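Local coordinates for protein CS1 fimbrial subunit A (Escherichia coli, PDB 4HJI) that forms the major pilin of CS1 fimbriae, chaperone-usher pili that enable enterotoxigenic bacteria to colonize the epithelium of host organs, at residues V59-S73 and L99-F113. Sequence-based numbering, arbitrary orientation. Where two conformers were deposited one is given.
Sequences VHTNDSDKGVVVKLS and LSTTGITIDSNDLNF
The ring of F113 packs against V59, T61, S64 and K66, beside the D63-K66 type I turn, and T61 lays its methyl over one ring face, CG2 standing 3.8 Å from the F113 centroid in a CH-pi contact. With OG1 anti to the backbone N (chi1 -176°), T61 turns that methyl to the ring while OG1 accepts from D63 N in an ST turn. V59 O lies at the ring edge, 3.7 Å from F113 CE1. At the turn, S108 OG gives D65 O a weak bond. Further along, strands 68-72 and 104-106 pair antiparallel: V68 exchanges two backbone bonds with I106, V70 two with I104. On their inward face V70 splits its methyls, CG1 meeting L99 CD2 at 3.8 Å and CG2 meeting I106 CD1 at 3.7 Å; L99 also crosses L72, and F94 of strand 87-94 packs against L99 and I106. The face carrying V69 and T105 is more open to solvent; there V69 CG2 meets T105 OG1 at 3.6 Å. At the 99-103 end L72 N still bonds S100 O directly (2.9 Å), and waters add bridges: one touches V70 O, S100 N and T102 O, another links L72 O and T101 O. Apolar packing and backbone bonds thus fasten strand 104-106 to the immunoglobulin-like pilin sandwich, with 99-103 held by both the L72-S100 bond and water.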
ATOM      1  N   VAL A  59      -3.723 -11.921  -3.762  1.00 16.34           N
ATOM      2  CA  VAL A  59      -2.381 -12.329  -4.085  1.00 16.55           C
ATOM      3  C   VAL A  59      -2.438 -13.489  -5.072  1.00 17.57           C
ATOM      4  O   VAL A  59      -3.158 -14.463  -4.851  1.00 18.15           O
ATOM      5  CB  VAL A  59      -1.604 -12.741  -2.813  1.00 16.72           C
ATOM      6  CG1 VAL A  59      -0.238 -13.285  -3.188  1.00 17.11           C
ATOM      7  CG2 VAL A  59      -1.483 -11.546  -1.887  1.00 15.96           C
ATOM      8  N   HIS A  60      -1.688 -13.361  -6.176  1.00 17.95           N
ATOM      9  CA  HIS A  60      -1.497 -14.443  -7.133  1.00 19.33           C
ATOM     10  C   HIS A  60      -0.127 -15.053  -6.947  1.00 20.06           C
ATOM     11  O   HIS A  60       0.843 -14.332  -6.795  1.00 19.86           O
ATOM     12  CB  HIS A  60      -1.541 -13.931  -8.548  1.00 19.48           C
ATOM     13  CG  HIS A  60      -2.903 -13.617  -9.033  1.00 19.61           C
ATOM     14  ND1 HIS A  60      -3.366 -14.058 -10.253  1.00 20.59           N
ATOM     15  CD2 HIS A  60      -3.894 -12.869  -8.496  1.00 19.10           C
ATOM     16  CE1 HIS A  60      -4.602 -13.629 -10.428  1.00 20.52           C
ATOM     17  NE2 HIS A  60      -4.941 -12.895  -9.385  1.00 19.65           N
ATOM     18  N   THR A  61      -0.049 -16.374  -6.951  1.00 21.39           N
ATOM     19  CA  THR A  61       1.242 -17.026  -6.840  1.00 22.31           C
ATOM     20  C   THR A  61       1.319 -18.238  -7.739  1.00 23.97           C
ATOM     21  O   THR A  61       0.289 -18.807  -8.101  1.00 24.46           O
ATOM     22  CB  THR A  61       1.520 -17.430  -5.377  1.00 22.39           C
ATOM     23  OG1 THR A  61       2.833 -17.999  -5.256  1.00 23.03           O
ATOM     24  CG2 THR A  61       0.460 -18.428  -4.852  1.00 23.08           C
ATOM     25  N   ASN A  62       2.550 -18.632  -8.066  1.00 25.12           N
ATOM     26  CA  ASN A  62       2.809 -19.901  -8.743  1.00 27.02           C
ATOM     27  C   ASN A  62       3.173 -21.041  -7.792  1.00 28.16           C
ATOM     28  O   ASN A  62       3.512 -22.125  -8.254  1.00 29.52           O
ATOM     29  CB  ASN A  62       3.901 -19.742  -9.813  1.00 27.72           C
ATOM     30  CG  ASN A  62       5.294 -19.597  -9.229  1.00 27.95           C
ATOM     31  OD1 ASN A  62       5.503 -19.689  -8.009  1.00 27.69           O
ATOM     32  ND2 ASN A  62       6.264 -19.366 -10.107  1.00 28.58           N
ATOM     33  N   ASP A  63       3.110 -20.787  -6.484  1.00 27.72           N
ATOM     34  CA  ASP A  63       3.304 -21.831  -5.479  1.00 28.91           C
ATOM     35  C   ASP A  63       2.474 -21.555  -4.232  1.00 28.44           C
ATOM     36  O   ASP A  63       2.820 -20.712  -3.390  1.00 27.43           O
ATOM     37  CB  ASP A  63       4.778 -21.999  -5.117  1.00 29.53           C
ATOM     38  CG  ASP A  63       5.041 -23.253  -4.275  1.00 30.90           C
ATOM     39  OD1 ASP A  63       4.081 -23.902  -3.794  1.00 31.29           O
ATOM     40  OD2 ASP A  63       6.225 -23.602  -4.094  1.00 31.86           O
ATOM     41  N   SER A  64       1.386 -22.309  -4.120  1.00 29.38           N
ATOM     42  CA  SER A  64       0.425 -22.167  -3.040  1.00 29.33           C
ATOM     43  C   SER A  64       0.929 -22.703  -1.690  1.00 30.04           C
ATOM     44  O   SER A  64       0.290 -22.478  -0.660  1.00 29.77           O
ATOM     45  CB  SER A  64      -0.877 -22.872  -3.422  1.00 30.30           C
ATOM     46  OG  SER A  64      -1.722 -23.008  -2.296  1.00 30.89           O
ATOM     47  N   ASP A  65       2.053 -23.419  -1.705  1.00 31.03           N
ATOM     48  CA  ASP A  65       2.700 -23.879  -0.476  1.00 31.92           C
ATOM     49  C   ASP A  65       3.510 -22.774   0.182  1.00 30.93           C
ATOM     50  O   ASP A  65       3.791 -22.840   1.383  1.00 31.37           O
ATOM     51  CB  ASP A  65       3.628 -25.066  -0.757  1.00 33.68           C
ATOM     52  CG  ASP A  65       2.889 -26.390  -0.833  1.00 35.25           C
ATOM     53  OD1 ASP A  65       1.643 -26.407  -0.727  1.00 35.23           O
ATOM     54  OD2 ASP A  65       3.569 -27.425  -0.993  1.00 36.99           O
ATOM     55  N   LYS A  66       3.911 -21.789  -0.613  1.00 29.73           N
ATOM     56  CA  LYS A  66       4.671 -20.642  -0.124  1.00 28.74           C
ATOM     57  C   LYS A  66       3.751 -19.484   0.259  1.00 27.03           C
ATOM     58  O   LYS A  66       2.664 -19.295  -0.316  1.00 26.72           O
ATOM     59  CB  LYS A  66       5.680 -20.163  -1.183  1.00 28.81           C
ATOM     60  CG  LYS A  66       7.080 -20.749  -1.062  1.00 30.21           C
ATOM     61  CD  LYS A  66       7.073 -22.254  -1.137  1.00 32.00           C
ATOM     62  CE  LYS A  66       8.458 -22.839  -0.919  1.00 33.54           C
ATOM     63  NZ  LYS A  66       8.371 -24.314  -0.777  1.00 35.35           N
ATOM     64  N   GLY A  67       4.207 -18.707   1.235  1.00 26.15           N
ATOM     65  CA  GLY A  67       3.567 -17.458   1.597  1.00 24.56           C
ATOM     66  C   GLY A  67       4.170 -16.319   0.803  1.00 23.30           C
ATOM     67  O   GLY A  67       4.800 -16.536  -0.250  1.00 23.60           O
ATOM     68  N   VAL A  68       3.969 -15.100   1.278  1.00 21.94           N
ATOM     69  CA  VAL A  68       4.585 -13.939   0.637  1.00 20.92           C
ATOM     70  C   VAL A  68       5.195 -13.025   1.677  1.00 20.47           C
ATOM     71  O   VAL A  68       4.703 -12.934   2.801  1.00 20.54           O
ATOM     72  CB  VAL A  68       3.616 -13.140  -0.265  1.00 20.13           C
ATOM     73  CG1 VAL A  68       3.141 -14.032  -1.398  1.00 20.56           C
ATOM     74  CG2 VAL A  68       2.455 -12.549   0.525  1.00 19.58           C
ATOM     75  N   VAL A  69       6.283 -12.377   1.288  1.00 19.95           N
ATOM     76  CA  VAL A  69       6.941 -11.385   2.109  1.00 19.68           C
ATOM     77  C   VAL A  69       6.585 -10.050   1.513  1.00 18.48           C
ATOM     78  O   VAL A  69       6.711  -9.866   0.306  1.00 18.19           O
ATOM     79  CB  VAL A  69       8.469 -11.570   2.067  1.00 20.53           C
ATOM     80  CG1 VAL A  69       9.179 -10.500   2.873  1.00 20.55           C
ATOM     81  CG2 VAL A  69       8.830 -12.972   2.520  1.00 21.74           C
ATOM     82  N   VAL A  70       6.129  -9.131   2.353  1.00 17.88           N
ATOM     83  CA  VAL A  70       5.654  -7.833   1.909  1.00 16.98           C
ATOM     84  C   VAL A  70       6.320  -6.733   2.696  1.00 16.97           C
ATOM     85  O   VAL A  70       6.396  -6.790   3.934  1.00 17.15           O
ATOM     86  CB  VAL A  70       4.146  -7.695   2.095  1.00 16.53           C
ATOM     87  CG1 VAL A  70       3.630  -6.458   1.375  1.00 15.80           C
ATOM     88  CG2 VAL A  70       3.455  -8.938   1.560  1.00 16.89           C
ATOM     89  N   LYS A  71       6.791  -5.727   1.986  1.00 16.62           N
ATOM     90  CA  LYS A  71       7.424  -4.587   2.611  1.00 16.87           C
ATOM     91  C   LYS A  71       7.248  -3.357   1.749  1.00 16.31           C
ATOM     92  O   LYS A  71       6.751  -3.459   0.626  1.00 15.80           O
ATOM     93  CB  LYS A  71       8.919  -4.873   2.827  1.00 17.96           C
ATOM     94  CG  LYS A  71       9.701  -4.997   1.537  1.00 18.39           C
ATOM     95  CD  LYS A  71      11.140  -5.428   1.769  1.00 19.71           C
ATOM     96  CE  LYS A  71      11.914  -5.293   0.472  1.00 20.15           C
ATOM     97  NZ  LYS A  71      13.266  -5.895   0.486  1.00 21.58           N
ATOM     98  N   LEU A  72       7.640  -2.206   2.288  1.00 16.40           N
ATOM     99  CA  LEU A  72       7.718  -0.950   1.537  1.00 16.25           C
ATOM    100  C   LEU A  72       9.170  -0.707   1.168  1.00 16.92           C
ATOM    101  O   LEU A  72      10.067  -1.065   1.900  1.00 17.48           O
ATOM    102  CB  LEU A  72       7.224   0.218   2.384  1.00 16.19           C
ATOM    103  CG  LEU A  72       5.807   0.063   2.923  1.00 15.95           C
ATOM    104  CD1 LEU A  72       5.489   1.107   3.995  1.00 16.21           C
ATOM    105  CD2 LEU A  72       4.797   0.109   1.795  1.00 15.54           C
ATOM    106  N   SER A  73       9.415  -0.093   0.018  0.50 16.85           N
ATOM    107  CA  SER A  73      10.793   0.194  -0.383  0.50 17.71           C
ATOM    108  C   SER A  73      11.333   1.432   0.325  0.50 18.09           C
ATOM    109  O   SER A  73      12.534   1.664   0.331  0.50 18.88           O
ATOM    110  CB  SER A  73      10.866   0.420  -1.892  0.50 17.65           C
ATOM    111  OG  SER A  73      10.342   1.687  -2.189  0.50 17.32           O
ATOM    112  N   LEU A  99       2.729  -2.409   7.347  1.00 16.67           N
ATOM    113  CA  LEU A  99       3.938  -2.606   6.578  1.00 16.27           C
ATOM    114  C   LEU A  99       4.998  -1.581   6.983  1.00 16.40           C
ATOM    115  O   LEU A  99       4.707  -0.536   7.561  1.00 16.47           O
ATOM    116  CB  LEU A  99       3.630  -2.455   5.094  1.00 15.33           C
ATOM    117  CG  LEU A  99       2.594  -3.405   4.471  1.00 15.11           C
ATOM    118  CD1 LEU A  99       2.447  -3.118   2.980  1.00 14.48           C
ATOM    119  CD2 LEU A  99       2.926  -4.866   4.721  1.00 15.70           C
ATOM    120  N   SER A 100       6.250  -1.924   6.712  1.00 16.50           N
ATOM    121  CA  SER A 100       7.386  -1.035   6.938  1.00 16.79           C
ATOM    122  C   SER A 100       8.472  -1.442   5.935  1.00 16.67           C
ATOM    123  O   SER A 100       8.251  -2.330   5.111  1.00 16.21           O
ATOM    124  CB  SER A 100       7.899  -1.172   8.363  1.00 17.85           C
ATOM    125  OG  SER A 100       8.435  -2.460   8.573  1.00 18.43           O
ATOM    126  N   THR A 101       9.667  -0.874   6.088  1.00 17.23           N
ATOM    127  CA  THR A 101      10.794  -1.245   5.230  1.00 17.43           C
ATOM    128  C   THR A 101      11.374  -2.605   5.652  1.00 18.35           C
ATOM    129  O   THR A 101      12.244  -3.135   4.981  1.00 18.75           O
ATOM    130  CB  THR A 101      11.897  -0.164   5.222  1.00 17.87           C
ATOM    131  OG1 THR A 101      12.259   0.205   6.570  1.00 18.67           O
ATOM    132  CG2 THR A 101      11.439   1.063   4.455  1.00 17.11           C
ATOM    133  N   THR A 102      10.916  -3.160   6.777  1.00 18.75           N
ATOM    134  CA  THR A 102      11.248  -4.513   7.142  1.00 19.67           C
ATOM    135  C   THR A 102      10.172  -5.454   6.680  1.00 19.42           C
ATOM    136  O   THR A 102       8.988  -5.258   6.998  1.00 18.96           O
ATOM    137  CB  THR A 102      11.344  -4.659   8.675  1.00 20.54           C
ATOM    138  OG1 THR A 102      12.242  -3.678   9.187  1.00 21.03           O
ATOM    139  CG2 THR A 102      11.824  -6.040   9.062  1.00 21.59           C
ATOM    140  N   GLY A 103      10.570  -6.485   5.946  1.00 20.03           N
ATOM    141  CA  GLY A 103       9.601  -7.416   5.394  1.00 19.96           C
ATOM    142  C   GLY A 103       8.843  -8.156   6.467  1.00 20.81           C
ATOM    143  O   GLY A 103       9.410  -8.495   7.516  1.00 21.81           O
ATOM    144  N   ILE A 104       7.551  -8.364   6.216  1.00 20.59           N
ATOM    145  CA  ILE A 104       6.753  -9.287   7.002  1.00 21.61           C
ATOM    146  C   ILE A 104       6.286 -10.437   6.114  1.00 21.79           C
ATOM    147  O   ILE A 104       6.019 -10.254   4.923  1.00 20.99           O
ATOM    148  CB  ILE A 104       5.567  -8.593   7.717  1.00 21.52           C
ATOM    149  CG1 ILE A 104       4.452  -8.154   6.769  1.00 20.79           C
ATOM    150  CG2 ILE A 104       6.063  -7.399   8.524  1.00 21.74           C
ATOM    151  CD1 ILE A 104       3.210  -7.721   7.521  1.00 20.89           C
ATOM    152  N   THR A 105       6.210 -11.623   6.706  1.00 23.14           N
ATOM    153  CA  THR A 105       5.757 -12.803   6.001  1.00 23.79           C
ATOM    154  C   THR A 105       4.305 -13.067   6.343  1.00 24.21           C
ATOM    155  O   THR A 105       3.909 -13.049   7.514  1.00 24.61           O
ATOM    156  CB  THR A 105       6.595 -14.042   6.335  1.00 25.20           C
ATOM    157  OG1 THR A 105       7.959 -13.810   5.963  1.00 25.50           O
ATOM    158  CG2 THR A 105       6.066 -15.256   5.576  1.00 25.70           C
ATOM    159  N   ILE A 106       3.506 -13.303   5.313  1.00 24.21           N
ATOM    160  CA  ILE A 106       2.128 -13.736   5.478  1.00 24.85           C
ATOM    161  C   ILE A 106       2.080 -15.206   5.065  1.00 25.85           C
ATOM    162  O   ILE A 106       2.308 -15.522   3.896  1.00 25.92           O
ATOM    163  CB  ILE A 106       1.198 -12.855   4.633  1.00 24.17           C
ATOM    164  CG1 ILE A 106       1.252 -11.421   5.183  1.00 23.87           C
ATOM    165  CG2 ILE A 106      -0.233 -13.383   4.642  1.00 24.50           C
ATOM    166  CD1 ILE A 106       1.176 -10.378   4.118  1.00 22.94           C
ATOM    167  N   ASP A 107       1.826 -16.094   6.032  1.00 26.97           N
ATOM    168  CA  ASP A 107       1.817 -17.542   5.784  1.00 28.07           C
ATOM    169  C   ASP A 107       0.755 -17.909   4.757  1.00 27.24           C
ATOM    170  O   ASP A 107      -0.314 -17.291   4.709  1.00 26.34           O
ATOM    171  CB  ASP A 107       1.538 -18.330   7.073  1.00 30.02           C
ATOM    172  CG  ASP A 107       1.664 -19.847   6.881  1.00 31.98           C
ATOM    173  OD1 ASP A 107       0.630 -20.547   6.767  1.00 33.06           O
ATOM    174  OD2 ASP A 107       2.806 -20.362   6.850  1.00 33.61           O
ATOM    175  N   SER A 108       1.047 -18.937   3.964  1.00 27.49           N
ATOM    176  CA  SER A 108       0.081 -19.454   2.987  1.00 27.47           C
ATOM    177  C   SER A 108      -1.272 -19.812   3.611  1.00 27.97           C
ATOM    178  O   SER A 108      -2.299 -19.558   3.006  1.00 27.84           O
ATOM    179  CB  SER A 108       0.659 -20.646   2.216  1.00 28.33           C
ATOM    180  OG  SER A 108       1.165 -21.642   3.080  1.00 29.53           O
ATOM    181  N   ASN A 109      -1.292 -20.374   4.824  1.00 28.96           N
ATOM    182  CA  ASN A 109      -2.571 -20.723   5.446  1.00 29.63           C
ATOM    183  C   ASN A 109      -3.500 -19.518   5.690  1.00 28.70           C
ATOM    184  O   ASN A 109      -4.711 -19.660   5.643  1.00 29.05           O
ATOM    185  CB  ASN A 109      -2.362 -21.534   6.735  1.00 31.12           C
ATOM    186  CG  ASN A 109      -1.790 -22.907   6.460  0.50 32.41           C
ATOM    187  OD1 ASN A 109      -2.196 -23.576   5.510  0.50 32.73           O
ATOM    188  ND2 ASN A 109      -0.848 -23.340   7.289  0.50 33.40           N
ATOM    189  N   ASP A 110      -2.911 -18.351   5.940  0.50 27.80           N
ATOM    190  CA  ASP A 110      -3.664 -17.119   6.173  0.50 27.10           C
ATOM    191  C   ASP A 110      -4.150 -16.464   4.868  0.50 25.86           C
ATOM    192  O   ASP A 110      -4.981 -15.557   4.905  0.50 25.30           O
ATOM    193  CB  ASP A 110      -2.804 -16.128   6.966  0.50 26.89           C
ATOM    194  CG  ASP A 110      -3.534 -14.831   7.271  0.50 26.45           C
ATOM    195  OD1 ASP A 110      -2.885 -13.887   7.772  0.50 26.35           O
ATOM    196  OD2 ASP A 110      -4.752 -14.744   7.006  0.50 26.72           O
ATOM    197  N   LEU A 111      -3.632 -16.918   3.726  1.00 25.53           N
ATOM    198  CA  LEU A 111      -4.059 -16.400   2.415  1.00 24.75           C
ATOM    199  C   LEU A 111      -5.196 -17.198   1.792  1.00 25.54           C
ATOM    200  O   LEU A 111      -5.832 -16.724   0.854  1.00 24.76           O
ATOM    201  CB  LEU A 111      -2.874 -16.320   1.465  1.00 24.21           C
ATOM    202  CG  LEU A 111      -1.887 -15.211   1.860  1.00 23.47           C
ATOM    203  CD1 LEU A 111      -0.516 -15.475   1.262  1.00 23.60           C
ATOM    204  CD2 LEU A 111      -2.385 -13.822   1.482  1.00 22.54           C
ATOM    205  N   ASN A 112      -5.460 -18.399   2.312  1.00 27.02           N
ATOM    206  CA  ASN A 112      -6.604 -19.207   1.877  1.00 28.26           C
ATOM    207  C   ASN A 112      -6.643 -19.371   0.354  1.00 27.99           C
ATOM    208  O   ASN A 112      -7.634 -19.022  -0.282  1.00 28.11           O
ATOM    209  CB  ASN A 112      -7.922 -18.575   2.347  1.00 28.58           C
ATOM    210  CG  ASN A 112      -7.985 -18.385   3.846  1.00 29.38           C
ATOM    211  OD1 ASN A 112      -7.883 -19.341   4.618  1.00 30.84           O
ATOM    212  ND2 ASN A 112      -8.194 -17.150   4.264  1.00 29.12           N
ATOM    213  N   PHE A 113      -5.563 -19.904  -0.212  1.00 27.99           N
ATOM    214  CA  PHE A 113      -5.379 -19.947  -1.666  1.00 27.81           C
ATOM    215  C   PHE A 113      -6.393 -20.863  -2.337  1.00 28.93           C
ATOM    216  O   PHE A 113      -6.549 -22.014  -1.931  1.00 30.18           O
ATOM    217  CB  PHE A 113      -3.962 -20.408  -2.034  1.00 27.91           C
ATOM    218  CG  PHE A 113      -2.915 -19.323  -1.946  1.00 26.68           C
ATOM    219  CD1 PHE A 113      -2.933 -18.249  -2.832  1.00 25.62           C
ATOM    220  CD2 PHE A 113      -1.883 -19.400  -1.015  1.00 26.79           C
ATOM    221  CE1 PHE A 113      -1.975 -17.254  -2.771  1.00 24.66           C
ATOM    222  CE2 PHE A 113      -0.920 -18.406  -0.944  1.00 25.82           C
ATOM    223  CZ  PHE A 113      -0.958 -17.336  -1.822  1.00 24.83           C
TER
HETATM  224  O   HOH W   1       6.476  -4.873   6.053  1.00 14.65           O
HETATM  225  O   HOH W   2      12.335  -2.405   2.067  1.00 27.80           O